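Local coordinates for protein O-phospho-L-seryl-tRNA:Cys-tRNA synthase (Methanocaldococcus jannaschii DSM 2661, PDB 5X6B) that probably converts O-phosphoserine carried by tRNA(Cys) into cysteine, in a reaction dependent on pyridoxal phosphate, at residues 168-173 / 350-355; 358-363 / 367-372; 375-380 / 410-415. All blocks are in the same frame, centred on the assembly; numbering follows the deposited sequence.

How the contacts relate
The three contacts follow one another along the chain. Contact 1 joins the loop after strand 160-166, an outer strand of the seven-stranded mixed sheet, to the three-stranded antiparallel sheet of the C-terminal part. Contact 2, its centre about 20 Å away, lies farther along helix 354-360, where the chain turns back into helix 369-375. Contact 3 is about 11 Å from contact 2 between centres and touches it: F370 meets I412 and I359 meets V413, so helix 399-415 packs against both helices. Contacts 2 and 3 thus belong to one cluster of C-terminal helices, while contact 1 is a small surface bridge from that region to a loop following the larger sheet's edge strand. All three lie about 44-46 Å from the bound nucleic acid at their nearest atoms.

Contact 1: residues 168-173 / 350-355; sequences EEYPTY and KFETPV
Y170 and E352 join two parts of a fold of the type I pyridoxal phosphate enzyme kind: a loop leaving strand 160-166 at the edge of the seven-stranded sheet, and strand 349-352, the middle strand of the small antiparallel sheet in the C-terminal region. The contact is small, 62 Å² in all, and these two residues share it equally. Y170 turns CG anti to its own N (chi1 -172°), which carries the ring out from the loop with the phenol oxygen leading. E352 answers with an extended chain that brings its carboxylate to the ring's edge rather than over a face, and the two flat groups stand nearly perpendicular, 88° apart.

The loop also packs on its own tyrosine. The peptide bond between Y170 and P171 is cis, and the proline folds back so that its CB sits 3.5 Å above the plane of the Y170 ring, over the centre. Y173 brings its hydroxyl to the edge of the same ring. Nearby, the backbone of P171 bonds to G340 and that of E352 to K337, and both Y170 and E352 rest side chains on K337. At the meeting point Y170 OH donates a hydrogen bond to E352 OE1 at 2.6 Å, arriving on the syn side of the oxygen and 22° out of the carboxylate plane.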
loop_
_atom_site.group_PDB
_atom_site.type_symbol
_atom_site.label_atom_id
_atom_site.label_comp_id
_atom_site.label_asym_id
_atom_site.label_seq_id
_atom_site.Cartn_x
_atom_site.Cartn_y
_atom_site.Cartn_z
ATOM N N GLU B 168 -13.896 37.584 -2.247
ATOM C CA GLU B 168 -14.238 38.065 -0.916
ATOM C C GLU B 168 -13.399 37.303 0.087
ATOM O O GLU B 168 -13.274 36.087 -0.017
ATOM C CB GLU B 168 -15.715 37.865 -0.596
ATOM C CG GLU B 168 -16.046 38.154 0.864
ATOM C CD GLU B 168 -17.476 37.815 1.225
ATOM O OE1 GLU B 168 -18.152 37.146 0.416
ATOM O OE2 GLU B 168 -17.925 38.222 2.316
ATOM N N GLU B 169 -12.815 38.004 1.051
ATOM C CA GLU B 169 -12.052 37.321 2.084
ATOM C C GLU B 169 -13.008 36.858 3.181
ATOM O O GLU B 169 -13.836 35.981 2.940
ATOM C CB GLU B 169 -10.944 38.220 2.629
ATOM C CG GLU B 169 -10.037 38.776 1.532
ATOM C CD GLU B 169 -8.598 38.963 1.981
ATOM O OE1 GLU B 169 -8.222 38.385 3.023
ATOM O OE2 GLU B 169 -7.845 39.700 1.302
ATOM N N TYR B 170 -12.914 37.438 4.375
ATOM C CA TYR B 170 -13.775 37.005 5.478
ATOM C C TYR B 170 -15.257 37.193 5.145
ATOM O O TYR B 170 -15.648 38.226 4.598
ATOM C CB TYR B 170 -13.431 37.759 6.765
ATOM C CG TYR B 170 -14.160 37.231 7.979
ATOM C CD1 TYR B 170 -13.658 36.154 8.699
ATOM C CD2 TYR B 170 -15.359 37.794 8.395
ATOM C CE1 TYR B 170 -14.325 35.660 9.805
ATOM C CE2 TYR B 170 -16.033 37.307 9.502
ATOM C CZ TYR B 170 -15.510 36.240 10.203
ATOM O OH TYR B 170 -16.176 35.752 11.304
ATOM N N PRO B 171 -16.089 36.187 5.468
ATOM C CA PRO B 171 -15.687 34.908 6.061
ATOM C C PRO B 171 -15.645 33.756 5.058
ATOM O O PRO B 171 -15.197 32.664 5.404
ATOM C CB PRO B 171 -16.779 34.669 7.099
ATOM C CG PRO B 171 -18.009 35.221 6.423
ATOM C CD PRO B 171 -17.552 36.361 5.523
ATOM N N THR B 172 -16.109 33.995 3.837
ATOM C CA THR B 172 -16.164 32.944 2.830
ATOM C C THR B 172 -14.798 32.609 2.222
ATOM O O THR B 172 -14.543 31.460 1.861
ATOM C CB THR B 172 -17.133 33.314 1.695
ATOM O OG1 THR B 172 -16.822 34.626 1.207
ATOM C CG2 THR B 172 -18.570 33.283 2.200
ATOM N N TYR B 173 -13.929 33.610 2.114
ATOM C CA TYR B 173 -12.613 33.442 1.496
ATOM C C TYR B 173 -12.711 32.780 0.122
ATOM O O TYR B 173 -11.972 31.844 -0.186
ATOM C CB TYR B 173 -11.691 32.646 2.419
ATOM C CG TYR B 173 -11.343 33.407 3.676
ATOM C CD1 TYR B 173 -10.311 34.336 3.679
ATOM C CD2 TYR B 173 -12.056 33.217 4.853
ATOM C CE1 TYR B 173 -9.988 35.046 4.817
ATOM C CE2 TYR B 173 -11.739 33.926 6.001
ATOM C CZ TYR B 173 -10.701 34.841 5.973
ATOM O OH TYR B 173 -10.371 35.553 7.104
ATOM N N LYS B 350 -14.504 24.373 8.425
ATOM C CA LYS B 350 -13.761 25.230 9.341
ATOM C C LYS B 350 -14.708 26.133 10.130
ATOM O O LYS B 350 -15.375 27.001 9.565
ATOM C CB LYS B 350 -12.735 26.071 8.588
ATOM C CG LYS B 350 -11.834 26.888 9.503
ATOM C CD LYS B 350 -10.773 27.629 8.708
ATOM C CE LYS B 350 -9.822 28.387 9.612
ATOM N NZ LYS B 350 -8.776 29.098 8.827
ATOM N N PHE B 351 -14.767 25.910 11.439
ATOM C CA PHE B 351 -15.606 26.707 12.321
ATOM C C PHE B 351 -14.806 27.788 13.025
ATOM O O PHE B 351 -13.696 27.542 13.496
ATOM C CB PHE B 351 -16.278 25.836 13.393
ATOM C CG PHE B 351 -17.367 24.938 12.876
ATOM C CD1 PHE B 351 -18.522 25.468 12.327
ATOM C CD2 PHE B 351 -17.253 23.560 12.984
ATOM C CE1 PHE B 351 -19.531 24.640 11.867
ATOM C CE2 PHE B 351 -18.255 22.727 12.527
ATOM C CZ PHE B 351 -19.398 23.269 11.966
ATOM N N GLU B 352 -15.376 28.982 13.111
ATOM C CA GLU B 352 -14.900 29.952 14.079
ATOM C C GLU B 352 -15.607 29.634 15.385
ATOM O O GLU B 352 -16.838 29.583 15.434
ATOM C CB GLU B 352 -15.186 31.384 13.631
ATOM C CG GLU B 352 -14.654 32.436 14.590
ATOM C CD GLU B 352 -15.039 33.839 14.179
ATOM O OE1 GLU B 352 -15.822 33.983 13.215
ATOM O OE2 GLU B 352 -14.554 34.795 14.816
ATOM N N THR B 353 -14.835 29.396 16.439
ATOM C CA THR B 353 -15.404 28.903 17.687
ATOM C C THR B 353 -15.058 29.775 18.890
ATOM O O THR B 353 -14.254 29.382 19.731
ATOM C CB THR B 353 -14.938 27.458 17.967
ATOM O OG1 THR B 353 -13.509 27.418 18.055
ATOM C CG2 THR B 353 -15.393 26.523 16.854
ATOM N N PRO B 354 -15.685 30.958 18.984
ATOM C CA PRO B 354 -15.413 31.894 20.081
ATOM C C PRO B 354 -15.695 31.295 21.455
ATOM O O PRO B 354 -14.964 31.572 22.405
ATOM C CB PRO B 354 -16.369 33.058 19.795
ATOM C CG PRO B 354 -16.695 32.946 18.350
ATOM C CD PRO B 354 -16.709 31.479 18.063
ATOM N N VAL B 355 -16.739 30.477 21.549
ATOM C CA VAL B 355 -17.149 29.894 22.822
ATOM C C VAL B 355 -16.045 29.013 23.415
ATOM O O VAL B 355 -15.918 28.905 24.632
ATOM C CB VAL B 355 -18.461 29.077 22.668
ATOM C CG1 VAL B 355 -18.284 27.928 21.683
ATOM C CG2 VAL B 355 -18.950 28.571 24.018
#

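Contact 2: residues 358-363 / 367-372; sequences EIAKKD and GFFFYD
With chi1 at 86°, F369 holds CG between its backbone N and carbonyl carbon, and the ring swings back from helix 369-375 toward helix 354-360. There I359, at chi1 -59°, has CG2 anti to N and sets this methyl over one face of the ring. The methyl makes a CH-pi contact: I359 CG2 is 3.9 Å from the F369 centroid, 28° off the normal, and 3.5 Å from F369 CE1. F370 CB lies over the opposite face, so the phenyl is sandwiched between aliphatic carbons.

A360 adds a second apolar touch along the ring, A360 CB to F369 CE2 at 3.8 Å, and the same methyl lies against the backbone of G367. D363 approaches the other end of the phenylalanine, where its OD2 is near F369 CB; the charge of that carboxylate is met by a salt bridge to R365, which also pairs with D372. The packing is buried, between two consecutive helices joined by a short loop in the C-terminal region. F369 also touches L356 of helix 354-360, and together with A360 reaches T387 in the loop before strand 389-392, while I359 extends to C416 just beyond helix 399-415.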
loop_
_atom_site.group_PDB
_atom_site.type_symbol
_atom_site.label_atom_id
_atom_site.label_comp_id
_atom_site.label_asym_id
_atom_site.label_seq_id
_atom_site.Cartn_x
_atom_site.Cartn_y
_atom_site.Cartn_z
ATOM N N GLU B 358 -13.792 31.304 25.164
ATOM C CA GLU B 358 -14.492 31.737 26.354
ATOM C C GLU B 358 -14.344 30.703 27.445
ATOM O O GLU B 358 -14.317 31.046 28.611
ATOM C CB GLU B 358 -15.972 31.986 26.066
ATOM C CG GLU B 358 -16.250 33.005 24.981
ATOM C CD GLU B 358 -17.727 33.095 24.661
ATOM O OE1 GLU B 358 -18.513 32.368 25.310
ATOM O OE2 GLU B 358 -18.100 33.880 23.764
ATOM N N ILE B 359 -14.237 29.435 27.070
ATOM C CA ILE B 359 -14.095 28.389 28.069
ATOM C C ILE B 359 -12.627 28.170 28.429
ATOM O O ILE B 359 -12.298 27.948 29.594
ATOM C CB ILE B 359 -14.718 27.069 27.591
ATOM C CG1 ILE B 359 -16.199 27.276 27.284
ATOM C CG2 ILE B 359 -14.564 26.000 28.653
ATOM C CD1 ILE B 359 -16.845 26.114 26.572
ATOM N N ALA B 360 -11.753 28.254 27.431
ATOM C CA ALA B 360 -10.327 28.004 27.629
ATOM C C ALA B 360 -9.711 28.958 28.646
ATOM O O ALA B 360 -8.914 28.548 29.490
ATOM C CB ALA B 360 -9.586 28.105 26.304
ATOM N N LYS B 361 -10.089 30.229 28.566
ATOM C CA LYS B 361 -9.543 31.249 29.454
ATOM C C LYS B 361 -9.975 31.069 30.909
ATOM O O LYS B 361 -9.463 31.748 31.794
ATOM C CB LYS B 361 -9.948 32.645 28.979
ATOM C CG LYS B 361 -9.230 33.124 27.729
ATOM C CD LYS B 361 -9.576 34.577 27.429
ATOM C CE LYS B 361 -8.505 35.246 26.576
ATOM N NZ LYS B 361 -8.210 36.646 27.004
ATOM N N LYS B 362 -10.916 30.164 31.158
ATOM C CA LYS B 362 -11.437 29.978 32.510
ATOM C C LYS B 362 -11.163 28.579 33.057
ATOM O O LYS B 362 -11.402 28.312 34.233
ATOM C CB LYS B 362 -12.941 30.264 32.546
ATOM C CG LYS B 362 -13.429 31.110 31.390
ATOM C CD LYS B 362 -13.382 32.609 31.665
ATOM C CE LYS B 362 -13.887 33.398 30.457
ATOM N NZ LYS B 362 -15.358 33.261 30.237
ATOM N N ASP B 363 -10.665 27.689 32.206
ATOM C CA ASP B 363 -10.373 26.323 32.628
ATOM C C ASP B 363 -8.881 26.149 32.877
ATOM O O ASP B 363 -8.060 26.769 32.203
ATOM C CB ASP B 363 -10.862 25.320 31.580
ATOM C CG ASP B 363 -10.798 23.882 32.069
ATOM O OD1 ASP B 363 -10.485 23.657 33.258
ATOM O OD2 ASP B 363 -11.069 22.972 31.262
ATOM N N GLY B 367 -7.208 25.787 27.171
ATOM C CA GLY B 367 -7.064 25.636 25.735
ATOM C C GLY B 367 -6.755 24.220 25.293
ATOM O O GLY B 367 -6.987 23.858 24.139
ATOM N N PHE B 368 -6.217 23.419 26.203
ATOM C CA PHE B 368 -6.058 21.992 25.948
ATOM C C PHE B 368 -7.343 21.269 26.318
ATOM O O PHE B 368 -7.538 20.105 25.959
ATOM C CB PHE B 368 -4.885 21.412 26.741
ATOM C CG PHE B 368 -3.539 21.735 26.163
ATOM C CD1 PHE B 368 -3.409 22.104 24.837
ATOM C CD2 PHE B 368 -2.400 21.664 26.948
ATOM C CE1 PHE B 368 -2.166 22.403 24.303
ATOM C CE2 PHE B 368 -1.158 21.960 26.421
ATOM C CZ PHE B 368 -1.042 22.331 25.096
ATOM N N PHE B 369 -8.214 21.975 27.037
ATOM C CA PHE B 369 -9.419 21.390 27.614
ATOM C C PHE B 369 -10.277 20.681 26.572
ATOM O O PHE B 369 -10.813 19.606 26.828
ATOM C CB PHE B 369 -10.247 22.470 28.320
ATOM C CG PHE B 369 -11.189 23.205 27.409
ATOM C CD1 PHE B 369 -12.531 22.857 27.348
ATOM C CD2 PHE B 369 -10.729 24.224 26.592
ATOM C CE1 PHE B 369 -13.398 23.520 26.499
ATOM C CE2 PHE B 369 -11.593 24.893 25.743
ATOM C CZ PHE B 369 -12.928 24.543 25.699
ATOM N N PHE B 370 -10.394 21.285 25.395
ATOM C CA PHE B 370 -11.258 20.760 24.354
ATOM C C PHE B 370 -10.695 19.446 23.833
ATOM O O PHE B 370 -11.424 18.466 23.669
ATOM C CB PHE B 370 -11.415 21.781 23.227
ATOM C CG PHE B 370 -12.481 21.430 22.232
ATOM C CD1 PHE B 370 -13.813 21.375 22.615
ATOM C CD2 PHE B 370 -12.157 21.173 20.909
ATOM C CE1 PHE B 370 -14.800 21.053 21.699
ATOM C CE2 PHE B 370 -13.140 20.855 19.987
ATOM C CZ PHE B 370 -14.465 20.795 20.384
ATOM N N TYR B 371 -9.387 19.427 23.599
ATOM C CA TYR B 371 -8.704 18.218 23.158
ATOM C C TYR B 371 -8.844 17.093 24.181
ATOM O O TYR B 371 -9.045 15.936 23.820
ATOM C CB TYR B 371 -7.228 18.513 22.899
ATOM C CG TYR B 371 -6.419 17.316 22.452
ATOM C CD1 TYR B 371 -6.318 16.987 21.107
ATOM C CD2 TYR B 371 -5.746 16.522 23.376
ATOM C CE1 TYR B 371 -5.574 15.897 20.693
ATOM C CE2 TYR B 371 -5.003 15.431 22.973
ATOM C CZ TYR B 371 -4.918 15.125 21.630
ATOM O OH TYR B 371 -4.176 14.041 21.224
ATOM N N ASP B 372 -8.739 17.440 25.459
ATOM C CA ASP B 372 -8.793 16.445 26.517
ATOM C C ASP B 372 -10.224 15.953 26.721
ATOM O O ASP B 372 -10.453 14.774 27.006
ATOM C CB ASP B 372 -8.224 17.012 27.820
ATOM C CG ASP B 372 -8.088 15.958 28.907
ATOM O OD1 ASP B 372 -7.213 15.074 28.773
ATOM O OD2 ASP B 372 -8.846 16.018 29.899
#

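Contact 3: residues 375-380 / 410-415; sequences KKRGIG and KEIVES
A Schellman motif ends helix 369-375, and the residue just before its glycine, R377, reaches across to the last turns of the C-terminal helix 399-415. The turn is closed by G378 N bonded to K375 O and I379 N to L374 O, with G378 at positive phi as the C-prime residue. R377 itself sits with CG beside its backbone N and anti to the carbonyl carbon (chi1 -44°). From CG to NE the chain is extended, so the guanidinium is held well away from its own backbone, and the arginine accounts for more of the buried surface than any other residue here.

Two neighbours on the facing helix share the flat head. E411, itself extended beyond CG, comes to the edge of the guanidinium, and a salt bridge links R377 NH2 to E411 OE1 at 2.8 Å. The two planar groups are not coplanar but turned 52° against each other, and the pairing runs through one nitrogen and one oxygen, not through a two-pronged pair. I412 points back against the incoming arginine and lays its CD1 over one face of the guanidinium, offset toward the rim, with R377 NE its nearest atom at 3.2 Å. I412 also packs on F370 and E373 of helix 369-375. The backbone of the turn is tied to helix 399-415 as well, through Y404, whose OH donates a hydrogen bond to R377 O.

The guanidinium of R377 thus meets two kinds of surface at once: its charged edge pairs with E411, which is exposed on the solvent side, while its face lies on the methyl of buried I412.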
loop_
_atom_site.group_PDB
_atom_site.type_symbol
_atom_site.label_atom_id
_atom_site.label_comp_id
_atom_site.label_asym_id
_atom_site.label_seq_id
_atom_site.Cartn_x
_atom_site.Cartn_y
_atom_site.Cartn_z
ATOM N N LYS B 375 -10.909 13.453 23.794
ATOM C CA LYS B 375 -10.229 12.174 23.947
ATOM C C LYS B 375 -10.933 11.353 25.020
ATOM O O LYS B 375 -11.080 10.136 24.891
ATOM C CB LYS B 375 -8.749 12.384 24.294
ATOM C CG LYS B 375 -8.185 11.405 25.312
ATOM C CD LYS B 375 -6.985 11.995 26.036
ATOM C CE LYS B 375 -6.325 10.968 26.942
ATOM N NZ LYS B 375 -5.157 11.556 27.652
ATOM N N LYS B 376 -11.391 12.041 26.061
ATOM C CA LYS B 376 -12.147 11.419 27.143
ATOM C C LYS B 376 -13.423 10.762 26.613
ATOM O O LYS B 376 -13.956 9.833 27.220
ATOM C CB LYS B 376 -12.484 12.460 28.215
ATOM C CG LYS B 376 -13.095 11.897 29.489
ATOM C CD LYS B 376 -12.835 12.821 30.675
ATOM C CE LYS B 376 -13.258 12.181 31.992
ATOM N NZ LYS B 376 -13.082 13.108 33.146
ATOM N N ARG B 377 -13.902 11.241 25.471
ATOM C CA ARG B 377 -15.099 10.685 24.852
ATOM C C ARG B 377 -14.762 9.976 23.545
ATOM O O ARG B 377 -15.628 9.790 22.688
ATOM C CB ARG B 377 -16.133 11.786 24.617
ATOM C CG ARG B 377 -16.273 12.710 25.806
ATOM C CD ARG B 377 -17.541 13.533 25.766
ATOM N NE ARG B 377 -17.644 14.380 26.950
ATOM C CZ ARG B 377 -18.778 14.907 27.396
ATOM N NH1 ARG B 377 -18.776 15.674 28.480
ATOM N NH2 ARG B 377 -19.916 14.657 26.765
ATOM N N GLY B 378 -13.497 9.592 23.397
ATOM C CA GLY B 378 -13.074 8.762 22.281
ATOM C C GLY B 378 -13.051 9.460 20.937
ATOM O O GLY B 378 -13.308 8.841 19.902
ATOM N N ILE B 379 -12.727 10.749 20.944
ATOM C CA ILE B 379 -12.658 11.522 19.709
ATOM C C ILE B 379 -11.331 12.265 19.601
ATOM O O ILE B 379 -10.846 12.846 20.573
ATOM C CB ILE B 379 -13.819 12.539 19.610
ATOM C CG1 ILE B 379 -15.171 11.835 19.740
ATOM C CG2 ILE B 379 -13.760 13.291 18.293
ATOM C CD1 ILE B 379 -16.348 12.780 19.725
ATOM N N GLY B 380 -10.742 12.240 18.413
ATOM C CA GLY B 380 -9.530 12.990 18.162
ATOM C C GLY B 380 -9.520 13.545 16.753
ATOM O O GLY B 380 -10.525 13.470 16.042
ATOM N N LYS B 410 -21.511 19.188 21.736
ATOM C CA LYS B 410 -22.560 19.908 22.457
ATOM C C LYS B 410 -22.439 19.738 23.965
ATOM O O LYS B 410 -22.532 20.707 24.715
ATOM C CB LYS B 410 -23.947 19.443 22.010
ATOM C CG LYS B 410 -24.360 19.926 20.633
ATOM C CD LYS B 410 -25.790 19.517 20.336
ATOM C CE LYS B 410 -26.255 20.057 18.997
ATOM N NZ LYS B 410 -27.673 19.682 18.720
ATOM N N GLU B 411 -22.236 18.503 24.406
ATOM C CA GLU B 411 -22.131 18.222 25.832
ATOM C C GLU B 411 -20.826 18.745 26.414
ATOM O O GLU B 411 -20.742 19.003 27.613
ATOM C CB GLU B 411 -22.251 16.724 26.092
ATOM C CG GLU B 411 -23.597 16.136 25.731
ATOM C CD GLU B 411 -23.566 14.628 25.705
ATOM O OE1 GLU B 411 -22.501 14.054 26.018
ATOM O OE2 GLU B 411 -24.598 14.016 25.361
ATOM N N ILE B 412 -19.807 18.895 25.570
ATOM C CA ILE B 412 -18.556 19.496 26.015
ATOM C C ILE B 412 -18.774 20.959 26.371
ATOM O O ILE B 412 -18.480 21.390 27.486
ATOM C CB ILE B 412 -17.447 19.417 24.950
ATOM C CG1 ILE B 412 -17.105 17.966 24.626
ATOM C CG2 ILE B 412 -16.202 20.138 25.437
ATOM C CD1 ILE B 412 -16.721 17.174 25.824
ATOM N N VAL B 413 -19.298 21.715 25.410
ATOM C CA VAL B 413 -19.482 23.151 25.574
ATOM C C VAL B 413 -20.600 23.448 26.567
ATOM O O VAL B 413 -20.702 24.559 27.081
ATOM C CB VAL B 413 -19.791 23.838 24.229
ATOM C CG1 VAL B 413 -18.716 23.500 23.204
ATOM C CG2 VAL B 413 -21.153 23.424 23.719
ATOM N N GLU B 414 -21.435 22.446 26.834
ATOM C CA GLU B 414 -22.490 22.569 27.832
ATOM C C GLU B 414 -21.941 22.341 29.236
ATOM O O GLU B 414 -22.177 23.140 30.140
ATOM C CB GLU B 414 -23.620 21.581 27.544
ATOM C CG GLU B 414 -24.758 21.613 28.555
ATOM C CD GLU B 414 -25.648 22.832 28.404
ATOM O OE1 GLU B 414 -25.511 23.553 27.394
ATOM O OE2 GLU B 414 -26.490 23.066 29.296
ATOM N N SER B 415 -21.203 21.250 29.411
ATOM C CA SER B 415 -20.662 20.899 30.719
ATOM C C SER B 415 -19.581 21.879 31.158
ATOM O O SER B 415 -19.398 22.123 32.351
ATOM C CB SER B 415 -20.101 19.477 30.705
ATOM O OG SER B 415 -19.047 19.358 29.767
#